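Local coordinates for protein precorrin-2 dehydrogenase (Bacillus megaterium, PDB 3DFZ) that oxidises precorrin-2 to sirohydrochlorin with NAD(+) as the electron acceptor, a step on the routes to siroheme and anaerobically made adenosylcobalamin, at residues B[92-97]-B[115-120]; B[166-171]-B[205-210]. One frame throughout, in Å; residues are numbered along the deposited sequence.

After the short strand 23-27, strands 33-37, 56-60 and 77-80 form three of the five strands of a parallel sheet. Contact 1 then sets 117-120 beside 94-97, closing a loop that holds helix 102-108 and completing the other outer edge, within this chain, of the sheet of the putative NAD(P)-binding domain. The chain runs on through the antiparallel strands 129-137 and 140-145 and helix 151-164 to the helical C-terminal part. There contact 2 brings the start of helix 168-184 against the junction of helices 203-207 and 209-218, closing a second, mostly helical loop. The two loops follow in series, neither nesting nor crossing, with contact centres about 39 Å apart.

Contact 1. Residues B[92-97]-B[115-120]; sequences VFFIVV and DQLVNM
Ile-95 sits between Leu-117 and Asn-119, bonding through N to Leu-117 O and through O to Asn-119 N at 2.8 Å. Strands 94-97 and 117-120 run parallel, their axes 13° apart, and Asn-119 O receives Val-97 N at 2.8 Å, almost straight at 175°. Ile-95 O is also approached by Val-118 CA, a C-H...O contact of 3.1 Å.

Just before the two strands, the amide of Gln-116 ties the segments together. Its NE2 donates across to Val-92 O at 3.1 Å and back to Leu-117 O at 2.9 Å, both acceptors lying in the amide plane, which fixes the rotation of the group. Leu-117 O is thereby gripped twice, from opposite faces of its plane, by NE2 and by Ile-95 N. The bend at chi2 (72°) folds the amide back to reach both carbonyls. A water joins Phe-93 O to Leu-117 N.

Apolar contacts line both faces of the sheet. On one, the Phe-94 ring crosses Leu-117 CB and reaches Asn-119 CB with CZ; Asn-119 itself is anchored by Ile-129 O and Arg-46. On the other, Val-118 CG2 meets Ile-95 CG2 at 3.8 Å, while Val-97 CG2 lies beside Met-120 SD, and helix 102-108 covers Ile-95 and Val-97.

Two parallel strands joined through a helix are a beta-alpha-beta crossover, as in Rossmann-type folds, here at the outer edge, within this chain, of a sheet that probably binds NAD(+).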
loop_
_atom_site.group_PDB
_atom_site.type_symbol
_atom_site.label_atom_id
_atom_site.label_comp_id
_atom_site.label_asym_id
_atom_site.label_seq_id
_atom_site.Cartn_x
_atom_site.Cartn_y
_atom_site.Cartn_z
ATOM N N VAL B 92 -1.996 -2.026 21.376
ATOM C CA VAL B 92 -1.438 -1.202 20.298
ATOM C C VAL B 92 -1.902 -1.726 18.946
ATOM O O VAL B 92 -1.644 -2.891 18.586
ATOM C CB VAL B 92 0.113 -1.151 20.333
ATOM C CG1 VAL B 92 0.620 0.044 19.560
ATOM C CG2 VAL B 92 0.628 -1.090 21.746
ATOM N N PHE B 93 -2.604 -0.872 18.210
ATOM C CA PHE B 93 -3.044 -1.181 16.856
ATOM C C PHE B 93 -1.891 -1.409 15.843
ATOM O O PHE B 93 -1.870 -2.432 15.157
ATOM C CB PHE B 93 -3.971 -0.069 16.382
ATOM C CG PHE B 93 -4.464 -0.233 14.968
ATOM C CD1 PHE B 93 -5.444 -1.183 14.659
ATOM C CD2 PHE B 93 -3.991 0.609 13.946
ATOM C CE1 PHE B 93 -5.930 -1.314 13.356
ATOM C CE2 PHE B 93 -4.468 0.480 12.631
ATOM C CZ PHE B 93 -5.445 -0.486 12.340
ATOM N N PHE B 94 -0.953 -0.461 15.745
ATOM C CA PHE B 94 0.146 -0.544 14.777
ATOM C C PHE B 94 1.487 -0.386 15.470
ATOM O O PHE B 94 1.733 0.620 16.138
ATOM C CB PHE B 94 -0.008 0.536 13.697
ATOM C CG PHE B 94 1.052 0.506 12.603
ATOM C CD1 PHE B 94 1.561 1.696 12.100
ATOM C CD2 PHE B 94 1.493 -0.700 12.042
ATOM C CE1 PHE B 94 2.507 1.688 11.077
ATOM C CE2 PHE B 94 2.442 -0.720 11.034
ATOM C CZ PHE B 94 2.943 0.481 10.539
ATOM N N ILE B 95 2.347 -1.382 15.298
ATOM C CA ILE B 95 3.686 -1.370 15.884
ATOM C C ILE B 95 4.728 -1.206 14.795
ATOM O O ILE B 95 4.755 -1.980 13.835
ATOM C CB ILE B 95 3.940 -2.677 16.694
ATOM C CG1 ILE B 95 3.065 -2.689 17.948
ATOM C CG2 ILE B 95 5.405 -2.838 17.080
ATOM C CD1 ILE B 95 3.294 -3.900 18.864
ATOM N N VAL B 96 5.577 -0.197 14.942
ATOM C CA VAL B 96 6.741 -0.037 14.090
ATOM C C VAL B 96 7.967 -0.385 14.940
ATOM O O VAL B 96 8.160 0.195 16.021
ATOM C CB VAL B 96 6.876 1.429 13.535
ATOM C CG1 VAL B 96 8.127 1.568 12.647
ATOM C CG2 VAL B 96 5.645 1.860 12.742
ATOM N N VAL B 97 8.775 -1.348 14.479
ATOM C CA VAL B 97 10.045 -1.690 15.134
ATOM C C VAL B 97 11.159 -1.037 14.311
ATOM O O VAL B 97 11.354 -1.357 13.150
ATOM C CB VAL B 97 10.239 -3.216 15.272
ATOM C CG1 VAL B 97 11.523 -3.542 16.006
ATOM C CG2 VAL B 97 9.064 -3.836 16.001
ATOM N N ASP B 115 -2.132 -11.654 13.701
ATOM C CA ASP B 115 -3.147 -10.622 13.448
ATOM C C ASP B 115 -2.668 -9.207 13.894
ATOM O O ASP B 115 -3.334 -8.215 13.588
ATOM C CB ASP B 115 -4.520 -10.984 14.083
ATOM C CG ASP B 115 -5.393 -11.896 13.195
ATOM O OD1 ASP B 115 -4.977 -12.290 12.084
ATOM O OD2 ASP B 115 -6.524 -12.226 13.615
ATOM N N GLN B 116 -1.525 -9.133 14.595
ATOM C CA GLN B 116 -0.897 -7.862 15.043
ATOM C C GLN B 116 -0.153 -7.126 13.933
ATOM O O GLN B 116 0.905 -7.592 13.478
ATOM C CB GLN B 116 0.092 -8.119 16.196
ATOM C CG GLN B 116 0.981 -6.903 16.612
ATOM C CD GLN B 116 0.201 -5.810 17.364
ATOM O OE1 GLN B 116 -0.296 -6.038 18.481
ATOM N NE2 GLN B 116 0.065 -4.628 16.737
ATOM N N LEU B 117 -0.674 -5.975 13.511
ATOM C CA LEU B 117 0.043 -5.144 12.551
ATOM C C LEU B 117 1.382 -4.745 13.109
ATOM O O LEU B 117 1.470 -4.168 14.187
ATOM C CB LEU B 117 -0.734 -3.876 12.192
ATOM C CG LEU B 117 -2.031 -3.966 11.398
ATOM C CD1 LEU B 117 -2.339 -2.576 10.877
ATOM C CD2 LEU B 117 -1.931 -5.017 10.248
ATOM N N VAL B 118 2.429 -5.057 12.359
ATOM C CA VAL B 118 3.771 -4.714 12.735
ATOM C C VAL B 118 4.643 -4.489 11.511
ATOM O O VAL B 118 4.613 -5.253 10.553
ATOM C CB VAL B 118 4.405 -5.754 13.693
ATOM C CG1 VAL B 118 4.440 -7.147 13.068
ATOM C CG2 VAL B 118 5.797 -5.298 14.146
ATOM N N ASN B 119 5.409 -3.413 11.561
ATOM C CA ASN B 119 6.406 -3.133 10.565
ATOM C C ASN B 119 7.777 -3.390 11.169
ATOM O O ASN B 119 8.165 -2.773 12.156
ATOM C CB ASN B 119 6.269 -1.688 10.069
ATOM C CG ASN B 119 7.395 -1.286 9.143
ATOM O OD1 ASN B 119 8.102 -0.344 9.426
ATOM N ND2 ASN B 119 7.580 -2.019 8.047
ATOM N N MET B 120 8.487 -4.355 10.616
ATOM C CA MET B 120 9.817 -4.667 11.116
ATOM C C MET B 120 10.769 -3.934 10.202
ATOM O O MET B 120 11.296 -4.505 9.246
ATOM C CB MET B 120 10.065 -6.174 11.092
ATOM C CG MET B 120 9.087 -6.960 11.946
ATOM S SD MET B 120 9.567 -6.917 13.681
ATOM C CE MET B 120 8.233 -7.885 14.383
HETATM O O HOH W 1 -1.035 -5.034 20.897
HETATM O O HOH W 2 -2.839 -5.066 15.220
#

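Contact 2. Residues B[166-171]-B[205-210]; sequences DESYTQ and YRLSLV
The N-terminal part of helix 168-184 packs near the junction between helices 203-207 and 209-218, and the backbones come closest at Ser-168 and Arg-206, whose CA atoms are 6.8 Å apart. Both sides hold a helix start. Asp-166 OD1 caps Ser-168 N at 3.0 Å, and Ser-208, at an N-cap, bonds to Lys-211 N.

Arg-206 carries most of the contact. Its CD sits 3.5 Å from the centroid of the Tyr-169 ring, squarely over the face in a CH-pi contact, and the chain turns at chi3 (50°) to lay the guanidinium across the phenol end, its plane only 10° from that of the ring. NE thus comes to 3.3 Å from Tyr-169 CZ. Leu-207 CD1 lies over the rim of the guanidinium's opposite face. At its edge, in plane, NH1 donates to Ser-168 OG at 2.9 Å, while NH2 forms a salt bridge with Asp-203. The hydroxyl of Ser-168, placed between its own N and carbonyl carbon (chi1 64°), donates a hydrogen bond to Asp-166 OD1 at 2.8 Å. Further along, Leu-209 CD2 touches Gln-171 NE2 at 3.5 Å; the amide's OE1 is bonded to Gln-212.

A hydrogen-bonded chain thus runs from guanidinium through hydroxyl to carboxylate: the cap of one helix is coupled to an arginine of another, and the positive charge would probably be steadied by Asp-203 and, through Ser-168, by Asp-166.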
loop_
_atom_site.group_PDB
_atom_site.type_symbol
_atom_site.label_atom_id
_atom_site.label_comp_id
_atom_site.label_asym_id
_atom_site.label_seq_id
_atom_site.Cartn_x
_atom_site.Cartn_y
_atom_site.Cartn_z
ATOM N N ASP B 166 7.121 14.377 -13.945
ATOM C CA ASP B 166 7.827 15.496 -13.327
ATOM C C ASP B 166 6.842 16.498 -12.718
ATOM O O ASP B 166 5.650 16.166 -12.505
ATOM C CB ASP B 166 8.848 16.136 -14.273
ATOM C CG ASP B 166 8.213 17.019 -15.384
ATOM O OD1 ASP B 166 6.967 17.183 -15.480
ATOM O OD2 ASP B 166 9.013 17.591 -16.165
ATOM N N GLU B 167 7.350 17.700 -12.439
ATOM C CA GLU B 167 6.593 18.765 -11.777
ATOM C C GLU B 167 5.365 19.253 -12.530
ATOM O O GLU B 167 4.541 19.931 -11.936
ATOM C CB GLU B 167 7.496 19.970 -11.477
ATOM C CG GLU B 167 8.579 19.701 -10.433
ATOM C CD GLU B 167 9.841 19.112 -11.034
ATOM O OE1 GLU B 167 9.825 18.688 -12.220
ATOM O OE2 GLU B 167 10.864 19.081 -10.314
ATOM N N SER B 168 5.236 18.920 -13.816
ATOM C CA SER B 168 3.988 19.168 -14.534
ATOM C C SER B 168 2.811 18.481 -13.865
ATOM O O SER B 168 1.718 19.022 -13.885
ATOM C CB SER B 168 4.060 18.729 -16.005
ATOM O OG SER B 168 4.230 17.328 -16.116
ATOM N N TYR B 169 3.015 17.302 -13.275
ATOM C CA TYR B 169 1.905 16.611 -12.588
ATOM C C TYR B 169 1.492 17.320 -11.277
ATOM O O TYR B 169 0.354 17.213 -10.832
ATOM C CB TYR B 169 2.230 15.135 -12.372
ATOM C CG TYR B 169 2.149 14.343 -13.663
ATOM C CD1 TYR B 169 0.979 13.674 -14.011
ATOM C CD2 TYR B 169 3.221 14.309 -14.561
ATOM C CE1 TYR B 169 0.877 12.983 -15.204
ATOM C CE2 TYR B 169 3.131 13.599 -15.754
ATOM C CZ TYR B 169 1.954 12.945 -16.067
ATOM O OH TYR B 169 1.848 12.214 -17.223
ATOM N N THR B 170 2.412 18.080 -10.696
ATOM C CA THR B 170 2.109 18.802 -9.465
ATOM C C THR B 170 1.058 19.887 -9.725
ATOM O O THR B 170 0.068 19.978 -8.994
ATOM C CB THR B 170 3.387 19.375 -8.825
ATOM O OG1 THR B 170 4.363 18.325 -8.684
ATOM C CG2 THR B 170 3.098 19.972 -7.475
ATOM N N GLN B 171 1.280 20.693 -10.756
ATOM C CA GLN B 171 0.354 21.716 -11.185
ATOM C C GLN B 171 -0.982 21.139 -11.746
ATOM O O GLN B 171 -2.067 21.721 -11.569
ATOM C CB GLN B 171 1.038 22.549 -12.291
ATOM C CG GLN B 171 0.270 23.800 -12.702
ATOM C CD GLN B 171 -0.929 23.541 -13.593
ATOM O OE1 GLN B 171 -0.951 22.579 -14.380
ATOM N NE2 GLN B 171 -1.938 24.432 -13.503
ATOM N N TYR B 205 -4.228 18.668 -21.627
ATOM C CA TYR B 205 -4.783 19.309 -20.435
ATOM C C TYR B 205 -3.710 19.563 -19.421
ATOM O O TYR B 205 -3.730 20.595 -18.760
ATOM C CB TYR B 205 -5.916 18.479 -19.816
ATOM C CG TYR B 205 -7.253 18.812 -20.442
ATOM C CD1 TYR B 205 -7.756 18.057 -21.505
ATOM C CD2 TYR B 205 -7.970 19.928 -20.019
ATOM C CE1 TYR B 205 -8.961 18.366 -22.093
ATOM C CE2 TYR B 205 -9.190 20.263 -20.611
ATOM C CZ TYR B 205 -9.679 19.471 -21.656
ATOM O OH TYR B 205 -10.898 19.777 -22.242
ATOM N N ARG B 206 -2.773 18.623 -19.306
ATOM C CA ARG B 206 -1.625 18.757 -18.407
ATOM C C ARG B 206 -0.657 19.890 -18.816
ATOM O O ARG B 206 -0.105 20.578 -17.950
ATOM C CB ARG B 206 -0.863 17.424 -18.319
ATOM C CG ARG B 206 0.340 17.475 -17.388
ATOM C CD ARG B 206 0.857 16.118 -17.006
ATOM N NE ARG B 206 1.047 15.263 -18.186
ATOM C CZ ARG B 206 2.194 15.101 -18.838
ATOM N NH1 ARG B 206 3.291 15.746 -18.420
ATOM N NH2 ARG B 206 2.236 14.310 -19.919
ATOM N N LEU B 207 -0.493 20.103 -20.120
ATOM C CA LEU B 207 0.676 20.820 -20.664
ATOM C C LEU B 207 0.250 22.072 -21.397
ATOM O O LEU B 207 1.061 22.765 -21.980
ATOM C CB LEU B 207 1.520 19.875 -21.558
ATOM C CG LEU B 207 2.199 18.698 -20.807
ATOM C CD1 LEU B 207 2.784 17.606 -21.696
ATOM C CD2 LEU B 207 3.252 19.187 -19.811
ATOM N N SER B 208 -1.050 22.350 -21.352
ATOM C CA SER B 208 -1.597 23.598 -21.837
ATOM C C SER B 208 -2.432 24.325 -20.774
ATOM O O SER B 208 -3.467 23.836 -20.334
ATOM C CB SER B 208 -2.402 23.388 -23.125
ATOM O OG SER B 208 -3.140 24.550 -23.427
ATOM N N LEU B 209 -1.981 25.521 -20.394
ATOM C CA LEU B 209 -2.679 26.327 -19.386
ATOM C C LEU B 209 -3.902 27.028 -19.982
ATOM O O LEU B 209 -4.844 27.325 -19.274
ATOM C CB LEU B 209 -1.734 27.333 -18.728
ATOM C CG LEU B 209 -0.668 26.835 -17.732
ATOM C CD1 LEU B 209 0.072 28.008 -17.056
ATOM C CD2 LEU B 209 -1.174 25.856 -16.641
ATOM N N VAL B 210 -3.885 27.277 -21.289
ATOM C CA VAL B 210 -5.057 27.802 -21.998
ATOM C C VAL B 210 -6.190 26.780 -21.896
ATOM O O VAL B 210 -7.296 27.109 -21.487
ATOM C CB VAL B 210 -4.719 28.105 -23.499
ATOM C CG1 VAL B 210 -5.957 28.222 -24.382
ATOM C CG2 VAL B 210 -3.887 29.335 -23.616
#